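Local atomic coordinates of sensory rhodopsin transducer (Thermotoga maritima, PDB entry 1NC7), a protein that is of unknown function but, as a member of the Anabaena sensory rhodopsin transducer family, probably relays signals from a partner protein, and binds magnesium ions. Residues 26-31 / 104-109; 44-49 / 117-122; 59-64 / 77-82. All blocks are in the same frame, centred on the assembly; numbering follows the deposited sequence.

All three interactions join antiparallel neighbours of one all-beta fold. Interactions 1 and 3 lie side by side: strand 101-107 of interaction 1 pairs next with strand 60-68 of interaction 3, and the two touch through a salt bridge from Glu106 to Arg63 and a probable hydrogen bond from Asn108 to the backbone of Lys61. Interaction 2 lies across the centre of the chain, its centre about 24 Å from that of interaction 1 and about 25 Å from that of interaction 3. It is mostly buried and holds a buried arginine-glutamate salt bridge, whereas interaction 3 splits into an exposed charged face and a buried aliphatic one. Interaction 1 mixes aromatic packing with partly exposed charges.

Interaction 1: 26-31 / 104-109; sequences ARKWFF and MAESNV
Lys28 and Glu106 face each other as a non-hydrogen-bonded pair, and their side chains lean across one another until NZ of Lys28 lies 2.8 Å from OE2 of Glu106 in a salt bridge. The ammonium meets the anti side of that oxygen, a little out of the carboxylate plane; the bend at the end of the lysine chain (chi4 -57°) turns NZ to it. A water links the same NZ to Ser107 O, while the other carboxylate oxygen of Glu106 is engaged by Arg63. Farther along this face Phe30 and Met104, a selenomethionine, run side by side in the same direction. CG of Met104 packs 3.5 Å from CE1 of Phe30, and SE stands obliquely to the ring, 4.9 Å from its centroid, a Met-aromatic contact. Asn24 and Met53 of a second subunit pack against this pair. The strands 28-31 and 104-107 are antiparallel neighbours within the large sheet, and Trp29 and Ala105 form the hydrogen-bonded pair between them. Their side chains occupy the reverse face, where the indole meets Trp134 and, edge-to-face, Tyr133 of a third subunit. Where both chains turn a corner, the end of the Arg27 side chain comes across to the other segment: NE of Arg27 donates to Ser107 O at 2.9 Å, the oxygen lying nearly in the guanidinium plane, and Asn108 O lies over one face of that group. Replacing Arg27 with an alanine would probably leave Ser107 O without this donor and the corner at Asn108 less firmly held. The backbone gives a second tie here, from Ser107 N to Arg27 O at 2.7 Å.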
ATOM      1  N   ALA D  26       7.115  -2.751  15.595  1.00  7.30           N
ATOM      2  CA  ALA D  26       6.950  -4.174  15.847  1.00  7.57           C
ATOM      3  C   ALA D  26       8.269  -4.892  15.596  1.00  7.54           C
ATOM      4  O   ALA D  26       9.123  -4.403  14.861  1.00  6.26           O
ATOM      5  CB  ALA D  26       5.867  -4.736  14.938  1.00  7.32           C
ATOM      6  N   ARG D  27       8.432  -6.063  16.199  1.00  7.53           N
ATOM      7  CA  ARG D  27       9.670  -6.807  16.030  1.00  8.70           C
ATOM      8  C   ARG D  27       9.731  -7.702  14.793  1.00  8.28           C
ATOM      9  O   ARG D  27      10.812  -8.135  14.398  1.00 10.77           O
ATOM     10  CB  ARG D  27       9.956  -7.629  17.288  1.00 10.68           C
ATOM     11  CG  ARG D  27      10.371  -6.766  18.474  1.00 15.80           C
ATOM     12  CD  ARG D  27      10.736  -7.608  19.682  1.00 19.75           C
ATOM     13  NE  ARG D  27      11.817  -8.544  19.390  1.00 24.26           N
ATOM     14  CZ  ARG D  27      12.286  -9.436  20.257  1.00 26.69           C
ATOM     15  NH1 ARG D  27      11.766  -9.516  21.475  1.00 28.60           N
ATOM     16  NH2 ARG D  27      13.271 -10.252  19.907  1.00 27.73           N
ATOM     17  N   LYS D  28       8.584  -7.972  14.177  1.00  7.05           N
ATOM     18  CA  LYS D  28       8.569  -8.822  12.991  1.00  7.60           C
ATOM     19  C   LYS D  28       7.780  -8.196  11.848  1.00  5.95           C
ATOM     20  O   LYS D  28       6.665  -7.715  12.046  1.00  6.08           O
ATOM     21  CB  LYS D  28       7.992 -10.196  13.332  1.00  9.50           C
ATOM     22  CG  LYS D  28       8.797 -10.947  14.383  1.00 12.73           C
ATOM     23  CD  LYS D  28       8.271 -12.362  14.572  1.00 16.76           C
ATOM     24  CE  LYS D  28       9.011 -13.080  15.692  1.00 19.03           C
ATOM     25  NZ  LYS D  28      10.482 -13.121  15.458  1.00 22.30           N
ATOM     26  N   TRP D  29       8.372  -8.211  10.657  1.00  5.08           N
ATOM     27  CA  TRP D  29       7.749  -7.639   9.464  1.00  4.78           C
ATOM     28  C   TRP D  29       7.785  -8.623   8.302  1.00  4.25           C
ATOM     29  O   TRP D  29       8.750  -9.370   8.144  1.00  5.94           O
ATOM     30  CB  TRP D  29       8.452  -6.332   9.083  1.00  5.50           C
ATOM     31  CG  TRP D  29       8.198  -5.255  10.077  1.00  4.53           C
ATOM     32  CD1 TRP D  29       8.849  -5.050  11.266  1.00  3.14           C
ATOM     33  CD2 TRP D  29       7.146  -4.288  10.024  1.00  4.06           C
ATOM     34  NE1 TRP D  29       8.259  -4.017  11.955  1.00  5.27           N
ATOM     35  CE2 TRP D  29       7.212  -3.532  11.216  1.00  4.60           C
ATOM     36  CE3 TRP D  29       6.151  -3.988   9.083  1.00  5.05           C
ATOM     37  CZ2 TRP D  29       6.315  -2.496  11.493  1.00  3.83           C
ATOM     38  CZ3 TRP D  29       5.260  -2.958   9.361  1.00  4.59           C
ATOM     39  CH2 TRP D  29       5.350  -2.224  10.557  1.00  5.20           C
ATOM     40  N   PHE D  30       6.733  -8.605   7.485  1.00  4.26           N
ATOM     41  CA  PHE D  30       6.600  -9.536   6.367  1.00  4.16           C
ATOM     42  C   PHE D  30       6.181  -8.863   5.062  1.00  4.02           C
ATOM     43  O   PHE D  30       5.252  -8.050   5.042  1.00  4.40           O
ATOM     44  CB  PHE D  30       5.565 -10.605   6.734  1.00  5.21           C
ATOM     45  CG  PHE D  30       5.874 -11.341   8.011  1.00  6.93           C
ATOM     46  CD1 PHE D  30       6.473 -12.593   7.979  1.00  9.83           C
ATOM     47  CD2 PHE D  30       5.580 -10.770   9.245  1.00  7.04           C
ATOM     48  CE1 PHE D  30       6.776 -13.269   9.165  1.00  9.75           C
ATOM     49  CE2 PHE D  30       5.879 -11.434  10.435  1.00 10.76           C
ATOM     50  CZ  PHE D  30       6.477 -12.685  10.394  1.00 10.51           C
ATOM     51  N   PHE D  31       6.861  -9.224   3.978  1.00  3.13           N
ATOM     52  CA  PHE D  31       6.579  -8.681   2.649  1.00  3.08           C
ATOM     53  C   PHE D  31       6.538  -9.834   1.649  1.00  2.67           C
ATOM     54  O   PHE D  31       7.578 -10.317   1.200  1.00  3.68           O
ATOM     55  CB  PHE D  31       7.674  -7.692   2.243  1.00  2.84           C
ATOM     56  CG  PHE D  31       7.734  -6.471   3.109  1.00  4.34           C
ATOM     57  CD1 PHE D  31       6.908  -5.382   2.855  1.00  4.18           C
ATOM     58  CD2 PHE D  31       8.594  -6.424   4.202  1.00  3.85           C
ATOM     59  CE1 PHE D  31       6.939  -4.259   3.680  1.00  3.49           C
ATOM     60  CE2 PHE D  31       8.632  -5.306   5.033  1.00  4.06           C
ATOM     61  CZ  PHE D  31       7.803  -4.222   4.771  1.00  4.04           C
HETATM   62  N   MSE D 104      10.909 -11.980   5.374  1.00  5.13           N
HETATM   63  CA  MSE D 104      10.502 -12.010   6.770  1.00  6.40           C
HETATM   64  C   MSE D 104      11.663 -11.326   7.477  1.00  7.42           C
HETATM   65  O   MSE D 104      12.817 -11.725   7.315  1.00  8.08           O
HETATM   66  CB  MSE D 104      10.351 -13.429   7.316  1.00  7.92           C
HETATM   67  CG  MSE D 104      10.262 -13.429   8.845  1.00  9.58           C
HETATM   68 SE   MSE D 104       9.943 -15.146   9.661  0.92 20.29          SE
HETATM   69  CE  MSE D 104      11.624 -16.002   9.238  1.00 15.40           C
ATOM     70  N   ALA D 105      11.366 -10.284   8.239  1.00  6.18           N
ATOM     71  CA  ALA D 105      12.403  -9.560   8.955  1.00  6.84           C
ATOM     72  C   ALA D 105      12.132  -9.630  10.447  1.00  7.75           C
ATOM     73  O   ALA D 105      11.015  -9.379  10.894  1.00  9.45           O
ATOM     74  CB  ALA D 105      12.436  -8.107   8.489  1.00  5.78           C
ATOM     75  N   GLU D 106      13.160  -9.972  11.216  1.00  7.63           N
ATOM     76  CA  GLU D 106      13.028 -10.095  12.663  1.00  8.51           C
ATOM     77  C   GLU D 106      14.031  -9.191  13.371  1.00  7.59           C
ATOM     78  O   GLU D 106      15.235  -9.295  13.150  1.00  8.65           O
ATOM     79  CB  GLU D 106      13.249 -11.549  13.072  1.00  9.64           C
ATOM     80  CG  GLU D 106      12.205 -12.497  12.509  1.00 13.31           C
ATOM     81  CD  GLU D 106      12.570 -13.951  12.714  1.00 15.61           C
ATOM     82  OE1 GLU D 106      13.521 -14.422  12.053  1.00 16.19           O
ATOM     83  OE2 GLU D 106      11.911 -14.620  13.540  1.00 17.88           O
ATOM     84  N   SER D 107      13.517  -8.310  14.222  1.00  8.00           N
ATOM     85  CA  SER D 107      14.339  -7.357  14.958  1.00  8.67           C
ATOM     86  C   SER D 107      14.308  -7.617  16.457  1.00  9.45           C
ATOM     87  O   SER D 107      13.325  -8.133  16.983  1.00  9.84           O
ATOM     88  CB  SER D 107      13.845  -5.935  14.680  1.00  9.08           C
ATOM     89  OG  SER D 107      14.635  -4.974  15.358  1.00  8.76           O
ATOM     90  N   ASN D 108      15.390  -7.252  17.141  1.00  9.46           N
ATOM     91  CA  ASN D 108      15.471  -7.442  18.584  1.00 10.66           C
ATOM     92  C   ASN D 108      14.675  -6.351  19.302  1.00 11.23           C
ATOM     93  O   ASN D 108      14.282  -6.514  20.456  1.00 12.65           O
ATOM     94  CB  ASN D 108      16.936  -7.432  19.037  1.00 11.74           C
ATOM     95  CG  ASN D 108      17.608  -6.093  18.823  1.00 13.52           C
ATOM     96  OD1 ASN D 108      17.456  -5.472  17.774  1.00 10.74           O
ATOM     97  ND2 ASN D 108      18.370  -5.646  19.817  1.00 17.80           N
ATOM     98  N   VAL D 109      14.438  -5.242  18.605  1.00 10.26           N
ATOM     99  CA  VAL D 109      13.669  -4.128  19.151  1.00 10.05           C
ATOM    100  C   VAL D 109      12.653  -3.679  18.105  1.00  9.23           C
ATOM    101  O   VAL D 109      12.845  -3.896  16.908  1.00  9.66           O
ATOM    102  CB  VAL D 109      14.565  -2.920  19.518  1.00 11.10           C
ATOM    103  CG1 VAL D 109      15.561  -3.317  20.598  1.00 12.27           C
ATOM    104  CG2 VAL D 109      15.283  -2.403  18.278  1.00 11.76           C
TER
HETATM  105  O   HOH W   1      11.726 -10.647  16.378  1.00 21.24           O

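Interaction 2: 44-49 / 117-122; sequences LVSHES and RLDVGK. With EDO (1,2-ethanediol), chain O.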
ATOM      1  N   LEU D  44      20.117   4.902 -12.958  1.00 24.36           N
ATOM      2  CA  LEU D  44      19.239   4.003 -12.219  1.00 20.57           C
ATOM      3  C   LEU D  44      19.149   2.572 -12.732  1.00 17.30           C
ATOM      4  O   LEU D  44      19.224   2.310 -13.931  1.00 17.01           O
ATOM      5  CB  LEU D  44      17.822   4.583 -12.166  1.00 22.59           C
ATOM      6  CG  LEU D  44      17.611   5.947 -11.510  1.00 25.22           C
ATOM      7  CD1 LEU D  44      16.144   6.331 -11.626  1.00 25.25           C
ATOM      8  CD2 LEU D  44      18.036   5.898 -10.051  1.00 25.98           C
ATOM      9  N   VAL D  45      18.981   1.649 -11.795  1.00 14.74           N
ATOM     10  CA  VAL D  45      18.819   0.240 -12.109  1.00 12.71           C
ATOM     11  C   VAL D  45      17.574  -0.182 -11.337  1.00 10.40           C
ATOM     12  O   VAL D  45      17.276   0.381 -10.283  1.00  9.77           O
ATOM     13  CB  VAL D  45      20.024  -0.608 -11.632  1.00 14.54           C
ATOM     14  CG1 VAL D  45      21.288  -0.183 -12.368  1.00 15.08           C
ATOM     15  CG2 VAL D  45      20.206  -0.459 -10.132  1.00 16.44           C
ATOM     16  N   SER D  46      16.830  -1.138 -11.876  1.00  7.86           N
ATOM     17  CA  SER D  46      15.634  -1.624 -11.199  1.00  6.62           C
ATOM     18  C   SER D  46      16.070  -2.206  -9.862  1.00  7.34           C
ATOM     19  O   SER D  46      17.137  -2.809  -9.754  1.00  7.40           O
ATOM     20  CB  SER D  46      14.947  -2.700 -12.038  1.00  7.56           C
ATOM     21  OG  SER D  46      14.440  -2.154 -13.241  1.00  7.00           O
ATOM     22  N   HIS D  47      15.245  -2.031  -8.840  1.00  5.92           N
ATOM     23  CA  HIS D  47      15.602  -2.542  -7.528  1.00  6.20           C
ATOM     24  C   HIS D  47      14.426  -2.499  -6.578  1.00  5.47           C
ATOM     25  O   HIS D  47      13.328  -2.078  -6.932  1.00  6.48           O
ATOM     26  CB  HIS D  47      16.730  -1.702  -6.922  1.00  7.25           C
ATOM     27  CG  HIS D  47      16.343  -0.280  -6.647  1.00  9.97           C
ATOM     28  ND1 HIS D  47      16.413   0.709  -7.604  1.00  9.29           N
ATOM     29  CD2 HIS D  47      15.847   0.310  -5.533  1.00 10.62           C
ATOM     30  CE1 HIS D  47      15.978   1.848  -7.093  1.00 12.16           C
ATOM     31  NE2 HIS D  47      15.628   1.633  -5.838  1.00 11.24           N
ATOM     32  N   GLU D  48      14.676  -2.967  -5.364  1.00  6.54           N
ATOM     33  CA  GLU D  48      13.687  -2.922  -4.305  1.00  6.18           C
ATOM     34  C   GLU D  48      14.439  -2.342  -3.130  1.00  5.61           C
ATOM     35  O   GLU D  48      15.628  -2.614  -2.952  1.00  6.45           O
ATOM     36  CB  GLU D  48      13.160  -4.310  -3.942  1.00  7.53           C
ATOM     37  CG  GLU D  48      12.255  -4.912  -4.994  1.00 11.91           C
ATOM     38  CD  GLU D  48      11.368  -6.008  -4.442  1.00 14.36           C
ATOM     39  OE1 GLU D  48      11.867  -6.837  -3.656  1.00 17.87           O
ATOM     40  OE2 GLU D  48      10.171  -6.043  -4.799  1.00 12.29           O
ATOM     41  N   SER D  49      13.755  -1.511  -2.358  1.00  6.06           N
ATOM     42  CA  SER D  49      14.360  -0.910  -1.189  1.00  7.06           C
ATOM     43  C   SER D  49      13.537  -1.304   0.021  1.00  6.08           C
ATOM     44  O   SER D  49      12.339  -1.021   0.088  1.00  5.72           O
ATOM     45  CB  SER D  49      14.395   0.617  -1.309  1.00 10.10           C
ATOM     46  OG  SER D  49      15.306   1.037  -2.314  1.00 13.20           O
ATOM     47  N   ARG D 117       9.391  -0.921  -4.784  1.00  3.63           N
ATOM     48  CA  ARG D 117      10.074  -1.444  -5.950  1.00  3.64           C
ATOM     49  C   ARG D 117      10.104  -0.431  -7.080  1.00  4.84           C
ATOM     50  O   ARG D 117       9.111   0.243  -7.347  1.00  3.56           O
ATOM     51  CB  ARG D 117       9.383  -2.716  -6.455  1.00  3.94           C
ATOM     52  CG  ARG D 117      10.045  -3.311  -7.701  1.00  4.77           C
ATOM     53  CD  ARG D 117       9.217  -4.442  -8.270  1.00  6.33           C
ATOM     54  NE  ARG D 117       8.943  -5.450  -7.255  1.00  7.05           N
ATOM     55  CZ  ARG D 117       8.104  -6.466  -7.419  1.00  6.41           C
ATOM     56  NH1 ARG D 117       7.453  -6.613  -8.565  1.00  7.56           N
ATOM     57  NH2 ARG D 117       7.908  -7.328  -6.432  1.00  6.65           N
ATOM     58  N   LEU D 118      11.266  -0.315  -7.715  1.00  4.95           N
ATOM     59  CA  LEU D 118      11.431   0.547  -8.875  1.00  4.46           C
ATOM     60  C   LEU D 118      11.699  -0.406 -10.035  1.00  5.08           C
ATOM     61  O   LEU D 118      12.683  -1.151 -10.026  1.00  6.37           O
ATOM     62  CB  LEU D 118      12.626   1.493  -8.728  1.00  6.19           C
ATOM     63  CG  LEU D 118      12.958   2.238 -10.031  1.00  7.00           C
ATOM     64  CD1 LEU D 118      11.845   3.227 -10.362  1.00  8.27           C
ATOM     65  CD2 LEU D 118      14.288   2.962  -9.892  1.00  9.50           C
ATOM     66  N   ASP D 119      10.807  -0.400 -11.016  1.00  4.89           N
ATOM     67  CA  ASP D 119      10.951  -1.248 -12.190  1.00  6.05           C
ATOM     68  C   ASP D 119      11.189  -0.255 -13.317  1.00  5.49           C
ATOM     69  O   ASP D 119      10.283   0.486 -13.702  1.00  5.95           O
ATOM     70  CB  ASP D 119       9.662  -2.032 -12.440  1.00  7.02           C
ATOM     71  CG  ASP D 119       9.836  -3.136 -13.462  1.00  7.44           C
ATOM     72  OD1 ASP D 119      10.787  -3.065 -14.271  1.00  8.51           O
ATOM     73  OD2 ASP D 119       9.008  -4.073 -13.461  1.00 10.60           O
ATOM     74  N   VAL D 120      12.412  -0.227 -13.830  1.00  6.54           N
ATOM     75  CA  VAL D 120      12.756   0.716 -14.878  1.00  7.77           C
ATOM     76  C   VAL D 120      13.454   0.056 -16.057  1.00  8.08           C
ATOM     77  O   VAL D 120      14.065  -1.000 -15.924  1.00 10.39           O
ATOM     78  CB  VAL D 120      13.659   1.836 -14.307  1.00 10.11           C
ATOM     79  CG1 VAL D 120      14.980   1.245 -13.835  1.00 10.31           C
ATOM     80  CG2 VAL D 120      13.894   2.912 -15.354  1.00 11.43           C
ATOM     81  N   GLY D 121      13.340   0.692 -17.217  1.00  8.55           N
ATOM     82  CA  GLY D 121      13.969   0.182 -18.418  1.00  9.97           C
ATOM     83  C   GLY D 121      14.048   1.319 -19.411  1.00 10.90           C
ATOM     84  O   GLY D 121      13.679   2.448 -19.088  1.00 10.21           O
ATOM     85  N   LYS D 122      14.525   1.039 -20.617  1.00 10.98           N
ATOM     86  CA  LYS D 122      14.628   2.085 -21.621  1.00 13.53           C
ATOM     87  C   LYS D 122      13.263   2.691 -21.924  1.00 13.12           C
ATOM     88  O   LYS D 122      13.155   3.892 -22.171  1.00 13.77           O
ATOM     89  CB  LYS D 122      15.239   1.534 -22.912  1.00 16.15           C
ATOM     90  CG  LYS D 122      15.381   2.582 -24.005  1.00 20.88           C
ATOM     91  CD  LYS D 122      16.105   2.038 -25.221  1.00 24.66           C
ATOM     92  CE  LYS D 122      16.259   3.117 -26.280  1.00 26.34           C
ATOM     93  NZ  LYS D 122      16.944   4.320 -25.732  1.00 26.59           N
TER
HETATM   94  C1  EDO O1301       3.468  -8.095 -10.366  1.00 18.34           C
HETATM   95  O1  EDO O1301       4.126  -9.122 -11.132  1.00 20.74           O
HETATM   96  C2  EDO O1301       4.430  -7.505  -9.386  1.00 15.76           C
HETATM   97  O2  EDO O1301       5.102  -8.461  -8.506  1.00 12.40           O
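This is a largely buried strand-to-strand contact, in which 47-49 pairs antiparallel with 117-121 inside the large sheet and a side-chain bond from Ser46 continues it beyond the start of the strand. His47 and Leu118 make the hydrogen-bonded pair, with Leu118 N 2.8 Å from His47 O. On their face the imidazole is crossed by the leucine: CB of Leu118 lies over the ring, 4.1 Å from its centroid, in a CH-pi contact, and CD2 reaches CE1. The ring's rotation is fixed by a bond in its own plane, ND1 to Val45 O at 2.8 Å and almost straight (178°). Leu118 packs beyond this on Tyr125 and Leu127 of strand 124-135, the latter a residue seen to bind magnesium in this protein, though not in this chain of the model. Glu48 and Arg117 occupy the reverse face of this antiparallel sheet, their side chains running alongside each other. The arginine extends with CG anti to the backbone N (chi1 179°), then bends at chi3 to present its NE side. NE and NH2 of Arg117 both grip OE2 of Glu48, at 2.8 and 3.1 Å, from the same face of the carboxylate, whose plane is turned 38° from that of the guanidinium. NH2 also bridges to Asp33, NH1 of Arg117 donates to O2 of a 1,2-ethanediol, probably from the crystallisation liquor, at 3.0 Å, and OE1 of Glu48 accepts from Tyr35 N. At the other end Ser46 OG, in place of a backbone carbonyl, accepts Val120 N at 2.9 Å.

Interaction 3: 59-64 / 77-82; sequences TAKIRI and EVEISP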
ATOM      1  N   THR D  59      20.075   0.293  19.472  1.00 12.12           N
ATOM      2  CA  THR D  59      20.362  -0.149  18.117  1.00 11.71           C
ATOM      3  C   THR D  59      19.562  -1.406  17.803  1.00 10.42           C
ATOM      4  O   THR D  59      19.438  -2.307  18.636  1.00 11.53           O
ATOM      5  CB  THR D  59      21.868  -0.448  17.941  1.00 12.70           C
ATOM      6  OG1 THR D  59      22.616   0.765  18.090  1.00 14.76           O
ATOM      7  CG2 THR D  59      22.144  -1.045  16.566  1.00 13.66           C
ATOM      8  N   ALA D  60      19.012  -1.459  16.596  1.00  9.25           N
ATOM      9  CA  ALA D  60      18.231  -2.609  16.181  1.00  9.65           C
ATOM     10  C   ALA D  60      19.086  -3.561  15.361  1.00  9.20           C
ATOM     11  O   ALA D  60      19.763  -3.151  14.418  1.00 10.22           O
ATOM     12  CB  ALA D  60      17.025  -2.157  15.364  1.00  9.84           C
ATOM     13  N   LYS D  61      19.071  -4.830  15.752  1.00  9.82           N
ATOM     14  CA  LYS D  61      19.800  -5.872  15.041  1.00 10.61           C
ATOM     15  C   LYS D  61      18.700  -6.643  14.326  1.00  9.19           C
ATOM     16  O   LYS D  61      17.833  -7.249  14.961  1.00  9.62           O
ATOM     17  CB  LYS D  61      20.546  -6.770  16.026  1.00 12.20           C
ATOM     18  CG  LYS D  61      21.608  -6.036  16.831  1.00 18.49           C
ATOM     19  CD  LYS D  61      22.295  -6.963  17.818  1.00 22.31           C
ATOM     20  CE  LYS D  61      23.341  -6.221  18.635  1.00 24.87           C
ATOM     21  NZ  LYS D  61      24.006  -7.116  19.625  1.00 27.84           N
ATOM     22  N   ILE D  62      18.737  -6.609  13.003  1.00  9.35           N
ATOM     23  CA  ILE D  62      17.704  -7.245  12.211  1.00  9.34           C
ATOM     24  C   ILE D  62      18.186  -8.386  11.328  1.00  8.50           C
ATOM     25  O   ILE D  62      19.164  -8.253  10.594  1.00  9.27           O
ATOM     26  CB  ILE D  62      17.007  -6.185  11.337  1.00 10.95           C
ATOM     27  CG1 ILE D  62      16.609  -4.989  12.208  1.00 11.86           C
ATOM     28  CG2 ILE D  62      15.769  -6.764  10.695  1.00 12.35           C
ATOM     29  CD1 ILE D  62      16.020  -3.835  11.438  1.00 13.64           C
ATOM     30  N   ARG D  63      17.486  -9.512  11.428  1.00  7.32           N
ATOM     31  CA  ARG D  63      17.778 -10.697  10.633  1.00  9.47           C
ATOM     32  C   ARG D  63      16.736 -10.718   9.520  1.00  7.80           C
ATOM     33  O   ARG D  63      15.534 -10.776   9.789  1.00  8.19           O
ATOM     34  CB  ARG D  63      17.654 -11.955  11.498  1.00 13.14           C
ATOM     35  CG  ARG D  63      17.831 -13.256  10.737  1.00 18.12           C
ATOM     36  CD  ARG D  63      17.815 -14.452  11.676  1.00 24.23           C
ATOM     37  NE  ARG D  63      16.585 -14.520  12.458  1.00 29.65           N
ATOM     38  CZ  ARG D  63      16.308 -15.479  13.335  1.00 32.65           C
ATOM     39  NH1 ARG D  63      17.177 -16.460  13.546  1.00 34.78           N
ATOM     40  NH2 ARG D  63      15.164 -15.459  14.004  1.00 34.80           N
ATOM     41  N   ILE D  64      17.199 -10.647   8.276  1.00  7.32           N
ATOM     42  CA  ILE D  64      16.305 -10.628   7.124  1.00  7.65           C
ATOM     43  C   ILE D  64      16.345 -11.951   6.376  1.00  6.65           C
ATOM     44  O   ILE D  64      17.373 -12.316   5.806  1.00  8.13           O
ATOM     45  CB  ILE D  64      16.692  -9.512   6.137  1.00  8.03           C
ATOM     46  CG1 ILE D  64      16.838  -8.180   6.880  1.00 11.09           C
ATOM     47  CG2 ILE D  64      15.631  -9.398   5.047  1.00 10.32           C
ATOM     48  CD1 ILE D  64      17.369  -7.053   6.025  1.00 13.18           C
ATOM     49  N   GLU D  77      21.856  -9.892   7.479  1.00  9.22           N
ATOM     50  CA  GLU D  77      21.768  -9.148   8.729  1.00 10.92           C
ATOM     51  C   GLU D  77      22.128  -7.684   8.518  1.00  9.78           C
ATOM     52  O   GLU D  77      23.002  -7.357   7.716  1.00 11.08           O
ATOM     53  CB  GLU D  77      22.727  -9.744   9.766  1.00 14.33           C
ATOM     54  CG  GLU D  77      22.439 -11.185  10.164  1.00 20.86           C
ATOM     55  CD  GLU D  77      21.309 -11.306  11.169  1.00 24.49           C
ATOM     56  OE1 GLU D  77      21.000 -12.445  11.580  1.00 26.80           O
ATOM     57  OE2 GLU D  77      20.735 -10.266  11.553  1.00 28.06           O
ATOM     58  N   VAL D  78      21.441  -6.806   9.240  1.00  9.37           N
ATOM     59  CA  VAL D  78      21.708  -5.374   9.173  1.00  9.18           C
ATOM     60  C   VAL D  78      21.466  -4.780  10.553  1.00  8.42           C
ATOM     61  O   VAL D  78      20.817  -5.397  11.402  1.00  8.61           O
ATOM     62  CB  VAL D  78      20.786  -4.640   8.158  1.00 10.75           C
ATOM     63  CG1 VAL D  78      20.923  -5.261   6.778  1.00 13.25           C
ATOM     64  CG2 VAL D  78      19.340  -4.677   8.634  1.00 12.60           C
ATOM     65  N   GLU D  79      22.004  -3.590  10.783  1.00  8.64           N
ATOM     66  CA  GLU D  79      21.816  -2.913  12.057  1.00 11.01           C
ATOM     67  C   GLU D  79      21.414  -1.473  11.788  1.00 10.38           C
ATOM     68  O   GLU D  79      21.842  -0.874  10.802  1.00 11.98           O
ATOM     69  CB  GLU D  79      23.103  -2.940  12.886  1.00 14.20           C
ATOM     70  CG  GLU D  79      23.613  -4.337  13.192  1.00 20.33           C
ATOM     71  CD  GLU D  79      24.764  -4.334  14.179  1.00 24.76           C
ATOM     72  OE1 GLU D  79      25.708  -3.539  13.991  1.00 28.07           O
ATOM     73  OE2 GLU D  79      24.727  -5.134  15.140  1.00 28.32           O
ATOM     74  N   ILE D  80      20.579  -0.924  12.662  1.00  8.82           N
ATOM     75  CA  ILE D  80      20.131   0.455  12.516  1.00  9.23           C
ATOM     76  C   ILE D  80      20.190   1.153  13.863  1.00  9.96           C
ATOM     77  O   ILE D  80      19.558   0.722  14.826  1.00  8.57           O
ATOM     78  CB  ILE D  80      18.699   0.519  11.975  1.00 11.22           C
ATOM     79  CG1 ILE D  80      18.614  -0.264  10.666  1.00 15.75           C
ATOM     80  CG2 ILE D  80      18.294   1.973  11.749  1.00 10.49           C
ATOM     81  CD1 ILE D  80      17.248  -0.273  10.052  1.00 19.35           C
ATOM     82  N   SER D  81      20.961   2.233  13.915  1.00 10.48           N
ATOM     83  CA  SER D  81      21.140   3.004  15.138  1.00 11.41           C
ATOM     84  C   SER D  81      19.869   3.729  15.565  1.00 11.15           C
ATOM     85  O   SER D  81      18.930   3.883  14.783  1.00 10.09           O
ATOM     86  CB  SER D  81      22.274   4.010  14.944  1.00 12.71           C
ATOM     87  OG  SER D  81      23.468   3.350  14.552  1.00 14.73           O
ATOM     88  N   PRO D  82      19.819   4.175  16.829  1.00 10.02           N
ATOM     89  CA  PRO D  82      18.660   4.888  17.370  1.00 10.27           C
ATOM     90  C   PRO D  82      18.314   6.147  16.575  1.00  8.69           C
ATOM     91  O   PRO D  82      19.204   6.885  16.152  1.00  7.85           O
ATOM     92  CB  PRO D  82      19.097   5.217  18.795  1.00 11.59           C
ATOM     93  CG  PRO D  82      19.997   4.078  19.140  1.00 13.25           C
ATOM     94  CD  PRO D  82      20.818   3.929  17.885  1.00 12.85           C
TER
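Strands 60-64 and 77-80 run antiparallel at 155°, their axes approaching to 4.8 Å, with Ala60-Ile80 and Ile62-Val78 as hydrogen-bonded pairs. Each pair exchanges two backbone bonds; at the second, Ile62 N meets Val78 O at 2.9 Å, nearly straight. Ile62, Ile64, Val78 and Ile80 pack together on the inner face. CG2 of Val78 sits 3.9 Å from CB of Ile62 and 4.0 Å from CD1 of Ile64. With chi1 of Val78 at -57°, CG2 lies between the backbone N and the carbonyl carbon, and it is this branch that meets both isoleucines. The CD1 atoms of Ile62 and Ile80 meet at 4.0 Å, the two side chains slanting across each other. The two strands form a beta hairpin at the edge of the large sheet within this chain, and its apolar face is laid against strands 47-54 and 84-89: Ile62 and Ile80 both rest on Ile52, Val78 and Ile64 on Leu88. The opposite face is charged and exposed. Lys61 and Glu79 run alongside each other with CG of Lys61 3.7 Å from OE2 of Glu79, yet NZ stays 5.0 Å from that oxygen, so the attraction is probably only long-range. Arg63 and Glu77 also lie side by side, the bent glutamate chain (chi2 -79°) folding its carboxylate back over the arginine's aliphatic part, with OE1 3.4 Å from CG of Arg63. The guanidinium itself is directed elsewhere, its NH2 bridging to Glu106. At the hairpin's open end, Thr59 OG1 packs against CD of Pro82.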